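Local coordinates for protein pyruvate kinase (Toxoplasma gondii, PDB 3GG8) that catalyses the last step of glycolysis, the transfer of a phosphoryl group from phosphoenolpyruvate to ADP, giving pyruvate and ATP, at residues E31-H36 and T359-A364; H36-V41 and E369-V374. All blocks are in the same frame, centred on the assembly; numbering follows the deposited sequence.

Overall arrangement
Both contacts fasten the chain that leads into the first strand of the (beta/alpha)8 barrel, 39-43, to helix 356-371, which comes after the eighth strand, 343-346, and the short helix 348-351. Interaction 1 comes first on each side of the pairing: 31-36 meets 359-364, and 36-41 meets 369-374, where the same helix comes to its end and the chain leaves it. Their centres lie about 9 Å apart, and His36 belongs to both. Ile40 joins them directly, packing against Met363 and Ala364, with Met363 CE 3.4 Å from Ile40 CG2. Strands 39-43 and 343-346 are neighbours in the closed sheet, so the pair of contacts sits where the beginning and end of the barrel meet.

Interaction 1 (E31-H36 and T359-A364); sequences EDWTAH and TVETMA
Trp33 and Ala364 bring the two backbones nearest each other, their CA atoms 6.1 Å apart. On one side the short helix 30-33 runs out into a type I beta turn from Trp33 to His36; on the other is regular helix 356-371. Two rings reach from the turn, and the Ala364 methyl meets both. The indole comes at it obliquely, with Trp33 CE3 3.6 Å from Ala364 CB. The imidazole is closer still, His36 CE1 standing 3.4 Å from Ala364 CB, while Ala364 CA makes a CH-pi contact over the imidazole face, 4.1 Å from the centroid of the His36 ring. Both side chains have CG between the backbone N and the carbonyl carbon (chi1 59° for Trp33, 67° for His36), and this turns both rings toward the helix. A side-chain bond reinforces the turn: His36 ND1 donates to Trp33 O over 2.6 Å, nearly straight at 167° and lying in the imidazole plane, at the carbonyl that also receives the turn's weak backbone bond from His36 N. One helical turn before Ala364, the indole rim reaches Glu361, with Trp33 CH2 4.0 Å from Glu361 CB, and Glu361 O lies over one indole face. Arg365 adds a cation-pi contact to Trp33. Across the interface, then, the cohesion is apolar and aromatic, while the side-chain bond fixes the imidazole's rotation and keeps buried ND1 satisfied.

Interaction 2 (H36-V41 and E369-V374); sequences HRTRIV and EAETCV
Glu371 faces the backbone of His36, Arg37 and Thr38 and carries the contact between these segments. Before it in sequence, Glu369 and Ala370 turn to other neighbours: Glu369 forms a salt bridge with Lys290 of the second subunit, and Ala370 packs against Phe292 of that subunit. Glu371 then sends its carboxylate across, the chain extended beyond CG (chi2 160°). Each oxygen takes a backbone N-H on its syn side, the donors lying roughly 30° out of the carboxylate plane. Arg37 N reaches Glu371 OE2 at 2.8 Å, nearly straight at 169°, and Thr38 N reaches Glu371 OE1 at the same 2.8 Å. A third donor, Thr38 OG1, approaches on the anti side, 2.5 Å from Glu371 OE1. That oxygen is thus gripped twice by one residue, and the three bonds together hold the buried carboxylate against rotation and would be expected to stabilise its negative charge. Aliphatic carbon closes in beside it: Glu371 OE2 lies 3.5 Å from both His36 CB and Arg37 CG. The guanidinium of Arg37 leads away, bonding instead to the carbonyls of Pro431 and Gly453. Further on, Cys373 touches Leu293 of the second subunit. The setting is that of a TIM barrel, whose closed sheet brings the last helices beside the first strand; in this protein a carboxylate near the end of helix 356-371 ties down the loop that enters strand 39-43.

Interaction 1 (E31-H36 and T359-A364)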
loop_
_atom_site.group_PDB
_atom_site.type_symbol
_atom_site.label_atom_id
_atom_site.label_comp_id
_atom_site.label_asym_id
_atom_site.label_seq_id
_atom_site.Cartn_x
_atom_site.Cartn_y
_atom_site.Cartn_z
ATOM N N GLU C 31 37.876 -0.073 -6.219
ATOM C CA GLU C 31 37.097 0.485 -5.107
ATOM C C GLU C 31 35.595 0.143 -5.159
ATOM O O GLU C 31 34.978 -0.095 -4.125
ATOM C CB GLU C 31 37.296 2.006 -5.035
ATOM N N ASP C 32 35.012 0.126 -6.356
ATOM C CA ASP C 32 33.601 -0.247 -6.510
ATOM C C ASP C 32 33.362 -1.740 -6.229
ATOM O O ASP C 32 32.717 -2.079 -5.228
ATOM C CB ASP C 32 33.048 0.162 -7.888
ATOM C CG ASP C 32 32.813 1.673 -8.020
ATOM O OD1 ASP C 32 32.621 2.364 -6.993
ATOM O OD2 ASP C 32 32.808 2.164 -9.173
ATOM N N TRP C 33 33.893 -2.622 -7.079
ATOM C CA TRP C 33 33.569 -4.050 -6.976
ATOM C C TRP C 33 34.034 -4.772 -5.713
ATOM O O TRP C 33 33.411 -5.759 -5.324
ATOM C CB TRP C 33 33.896 -4.856 -8.249
ATOM C CG TRP C 33 35.310 -4.852 -8.722
ATOM C CD1 TRP C 33 35.834 -4.076 -9.722
ATOM C CD2 TRP C 33 36.379 -5.693 -8.266
ATOM N NE1 TRP C 33 37.169 -4.366 -9.901
ATOM C CE2 TRP C 33 37.530 -5.351 -9.018
ATOM C CE3 TRP C 33 36.481 -6.693 -7.282
ATOM C CZ2 TRP C 33 38.769 -5.976 -8.820
ATOM C CZ3 TRP C 33 37.712 -7.310 -7.082
ATOM C CH2 TRP C 33 38.839 -6.947 -7.842
ATOM N N THR C 34 35.088 -4.284 -5.054
ATOM C CA THR C 34 35.465 -4.846 -3.729
ATOM C C THR C 34 34.470 -4.522 -2.619
ATOM O O THR C 34 34.525 -5.120 -1.547
ATOM C CB THR C 34 36.876 -4.433 -3.260
ATOM O OG1 THR C 34 36.996 -3.008 -3.286
ATOM C CG2 THR C 34 37.930 -5.055 -4.146
ATOM N N ALA C 35 33.555 -3.591 -2.869
ATOM C CA ALA C 35 32.563 -3.221 -1.867
ATOM C C ALA C 35 31.187 -3.888 -2.075
ATOM O O ALA C 35 30.193 -3.488 -1.446
ATOM C CB ALA C 35 32.439 -1.705 -1.766
ATOM N N HIS C 36 31.141 -4.914 -2.933
ATOM C CA HIS C 36 29.955 -5.779 -3.070
ATOM C C HIS C 36 29.543 -6.380 -1.712
ATOM O O HIS C 36 30.390 -6.594 -0.827
ATOM C CB HIS C 36 30.223 -6.901 -4.069
ATOM C CG HIS C 36 31.254 -7.879 -3.603
ATOM N ND1 HIS C 36 32.581 -7.784 -3.956
ATOM C CD2 HIS C 36 31.160 -8.953 -2.784
ATOM C CE1 HIS C 36 33.260 -8.753 -3.369
ATOM N NE2 HIS C 36 32.421 -9.481 -2.660
ATOM N N THR C 359 39.474 -15.824 -10.742
ATOM C CA THR C 359 38.115 -16.310 -10.574
ATOM C C THR C 359 37.424 -15.586 -9.404
ATOM O O THR C 359 36.248 -15.236 -9.503
ATOM C CB THR C 359 38.047 -17.854 -10.421
ATOM O OG1 THR C 359 38.777 -18.475 -11.490
ATOM C CG2 THR C 359 36.599 -18.347 -10.471
ATOM N N VAL C 360 38.156 -15.345 -8.317
ATOM C CA VAL C 360 37.582 -14.645 -7.161
ATOM C C VAL C 360 37.256 -13.189 -7.487
ATOM O O VAL C 360 36.212 -12.679 -7.079
ATOM C CB VAL C 360 38.490 -14.691 -5.897
ATOM C CG1 VAL C 360 37.855 -13.931 -4.754
ATOM C CG2 VAL C 360 38.750 -16.100 -5.472
ATOM N N GLU C 361 38.150 -12.518 -8.204
ATOM C CA GLU C 361 37.897 -11.142 -8.648
ATOM C C GLU C 361 36.675 -11.072 -9.562
ATOM O O GLU C 361 35.889 -10.126 -9.489
ATOM C CB GLU C 361 39.102 -10.566 -9.410
ATOM C CG GLU C 361 40.457 -10.750 -8.742
ATOM C CD GLU C 361 41.566 -9.980 -9.448
ATOM O OE1 GLU C 361 42.354 -9.296 -8.744
ATOM O OE2 GLU C 361 41.652 -10.053 -10.694
ATOM N N THR C 362 36.542 -12.059 -10.438
ATOM C CA THR C 362 35.460 -12.105 -11.421
ATOM C C THR C 362 34.103 -12.264 -10.731
ATOM O O THR C 362 33.135 -11.568 -11.070
ATOM C CB THR C 362 35.713 -13.216 -12.472
ATOM O OG1 THR C 362 36.966 -12.962 -13.114
ATOM C CG2 THR C 362 34.609 -13.288 -13.515
ATOM N N MET C 363 34.036 -13.149 -9.751
ATOM C CA MET C 363 32.801 -13.322 -9.009
ATOM C C MET C 363 32.443 -12.100 -8.183
ATOM O O MET C 363 31.267 -11.822 -8.011
ATOM C CB MET C 363 32.832 -14.569 -8.113
ATOM C CG MET C 363 31.406 -15.068 -7.827
ATOM S SD MET C 363 31.331 -16.816 -7.454
ATOM C CE MET C 363 32.178 -16.770 -5.886
ATOM N N ALA C 364 33.447 -11.410 -7.638
ATOM C CA ALA C 364 33.248 -10.138 -6.924
ATOM C C ALA C 364 32.663 -9.100 -7.868
ATOM O O ALA C 364 31.771 -8.345 -7.490
ATOM C CB ALA C 364 34.558 -9.639 -6.352
#

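Interaction 2 (H36-V41 and E369-V374)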
loop_
_atom_site.group_PDB
_atom_site.type_symbol
_atom_site.label_atom_id
_atom_site.label_comp_id
_atom_site.label_asym_id
_atom_site.label_seq_id
_atom_site.Cartn_x
_atom_site.Cartn_y
_atom_site.Cartn_z
ATOM N N HIS C 36 31.141 -4.914 -2.933
ATOM C CA HIS C 36 29.955 -5.779 -3.070
ATOM C C HIS C 36 29.543 -6.380 -1.712
ATOM O O HIS C 36 30.390 -6.594 -0.827
ATOM C CB HIS C 36 30.223 -6.901 -4.069
ATOM C CG HIS C 36 31.254 -7.879 -3.603
ATOM N ND1 HIS C 36 32.581 -7.784 -3.956
ATOM C CD2 HIS C 36 31.160 -8.953 -2.784
ATOM C CE1 HIS C 36 33.260 -8.753 -3.369
ATOM N NE2 HIS C 36 32.421 -9.481 -2.660
ATOM N N ARG C 37 28.247 -6.651 -1.564
ATOM C CA ARG C 37 27.658 -7.111 -0.295
ATOM C C ARG C 37 27.611 -8.636 -0.136
ATOM O O ARG C 37 27.797 -9.170 0.968
ATOM C CB ARG C 37 26.259 -6.503 -0.135
ATOM C CG ARG C 37 26.138 -5.072 -0.668
ATOM C CD ARG C 37 26.848 -4.053 0.231
ATOM N NE ARG C 37 26.314 -4.078 1.596
ATOM C CZ ARG C 37 25.172 -3.502 1.975
ATOM N NH1 ARG C 37 24.439 -2.836 1.093
ATOM N NH2 ARG C 37 24.763 -3.594 3.235
ATOM N N THR C 38 27.373 -9.337 -1.240
ATOM C CA THR C 38 27.412 -10.808 -1.280
ATOM C C THR C 38 28.771 -11.380 -0.813
ATOM O O THR C 38 29.819 -10.842 -1.155
ATOM C CB THR C 38 26.990 -11.324 -2.707
ATOM O OG1 THR C 38 25.758 -10.685 -3.104
ATOM C CG2 THR C 38 26.789 -12.814 -2.726
ATOM N N ARG C 39 28.732 -12.433 0.007
ATOM C CA ARG C 39 29.921 -13.081 0.578
ATOM C C ARG C 39 30.455 -14.187 -0.348
ATOM O O ARG C 39 29.681 -14.862 -1.025
ATOM C CB ARG C 39 29.525 -13.737 1.898
ATOM C CG ARG C 39 29.670 -12.913 3.153
ATOM C CD ARG C 39 29.297 -11.478 3.030
ATOM N NE ARG C 39 30.394 -10.598 2.620
ATOM C CZ ARG C 39 31.448 -10.265 3.368
ATOM N NH1 ARG C 39 32.346 -9.429 2.878
ATOM N NH2 ARG C 39 31.627 -10.765 4.589
ATOM N N ILE C 40 31.773 -14.383 -0.386
ATOM C CA ILE C 40 32.346 -15.354 -1.334
ATOM C C ILE C 40 33.020 -16.510 -0.595
ATOM O O ILE C 40 33.885 -16.289 0.265
ATOM C CB ILE C 40 33.314 -14.688 -2.340
ATOM C CG1 ILE C 40 32.568 -13.653 -3.209
ATOM C CG2 ILE C 40 34.008 -15.730 -3.211
ATOM C CD1 ILE C 40 33.461 -12.795 -4.067
ATOM N N VAL C 41 32.587 -17.733 -0.916
ATOM C CA VAL C 41 33.185 -18.948 -0.351
ATOM C C VAL C 41 34.122 -19.600 -1.379
ATOM O O VAL C 41 33.740 -19.816 -2.546
ATOM C CB VAL C 41 32.104 -19.961 0.122
ATOM C CG1 VAL C 41 32.748 -21.193 0.772
ATOM C CG2 VAL C 41 31.078 -19.282 1.066
ATOM N N GLU C 369 27.774 -6.180 -9.941
ATOM C CA GLU C 369 26.850 -5.778 -11.025
ATOM C C GLU C 369 25.418 -6.211 -10.770
ATOM O O GLU C 369 24.484 -5.513 -11.153
ATOM C CB GLU C 369 27.288 -6.346 -12.367
ATOM C CG GLU C 369 28.652 -5.920 -12.803
ATOM C CD GLU C 369 28.699 -4.509 -13.368
ATOM O OE1 GLU C 369 27.678 -3.786 -13.381
ATOM O OE2 GLU C 369 29.787 -4.123 -13.818
ATOM N N ALA C 370 25.250 -7.386 -10.157
ATOM C CA ALA C 370 23.923 -7.911 -9.822
ATOM C C ALA C 370 23.301 -7.043 -8.751
ATOM O O ALA C 370 22.122 -6.740 -8.798
ATOM C CB ALA C 370 24.014 -9.363 -9.338
ATOM N N GLU C 371 24.114 -6.643 -7.785
ATOM C CA GLU C 371 23.674 -5.790 -6.693
ATOM C C GLU C 371 23.257 -4.401 -7.191
ATOM O O GLU C 371 22.472 -3.716 -6.543
ATOM C CB GLU C 371 24.757 -5.724 -5.619
ATOM C CG GLU C 371 24.811 -6.996 -4.776
ATOM C CD GLU C 371 26.125 -7.184 -4.057
ATOM O OE1 GLU C 371 26.428 -8.333 -3.652
ATOM O OE2 GLU C 371 26.850 -6.186 -3.890
ATOM N N THR C 372 23.779 -4.009 -8.351
ATOM C CA THR C 372 23.274 -2.859 -9.138
ATOM C C THR C 372 21.768 -2.962 -9.411
ATOM O O THR C 372 21.058 -1.958 -9.410
ATOM C CB THR C 372 24.066 -2.751 -10.472
ATOM O OG1 THR C 372 25.147 -1.830 -10.311
ATOM C CG2 THR C 372 23.211 -2.332 -11.643
ATOM N N CYS C 373 21.290 -4.185 -9.637
ATOM C CA CYS C 373 19.884 -4.439 -9.968
ATOM C C CYS C 373 18.934 -4.413 -8.777
ATOM O O CYS C 373 17.721 -4.311 -8.962
ATOM C CB CYS C 373 19.749 -5.804 -10.635
ATOM S SG CYS C 373 19.948 -5.779 -12.372
ATOM N N VAL C 374 19.474 -4.542 -7.566
ATOM C CA VAL C 374 18.638 -4.723 -6.376
ATOM C C VAL C 374 17.824 -3.469 -6.015
ATOM O O VAL C 374 18.364 -2.357 -5.909
ATOM C CB VAL C 374 19.468 -5.247 -5.162
ATOM C CG1 VAL C 374 18.612 -5.327 -3.915
ATOM C CG2 VAL C 374 20.064 -6.623 -5.471
#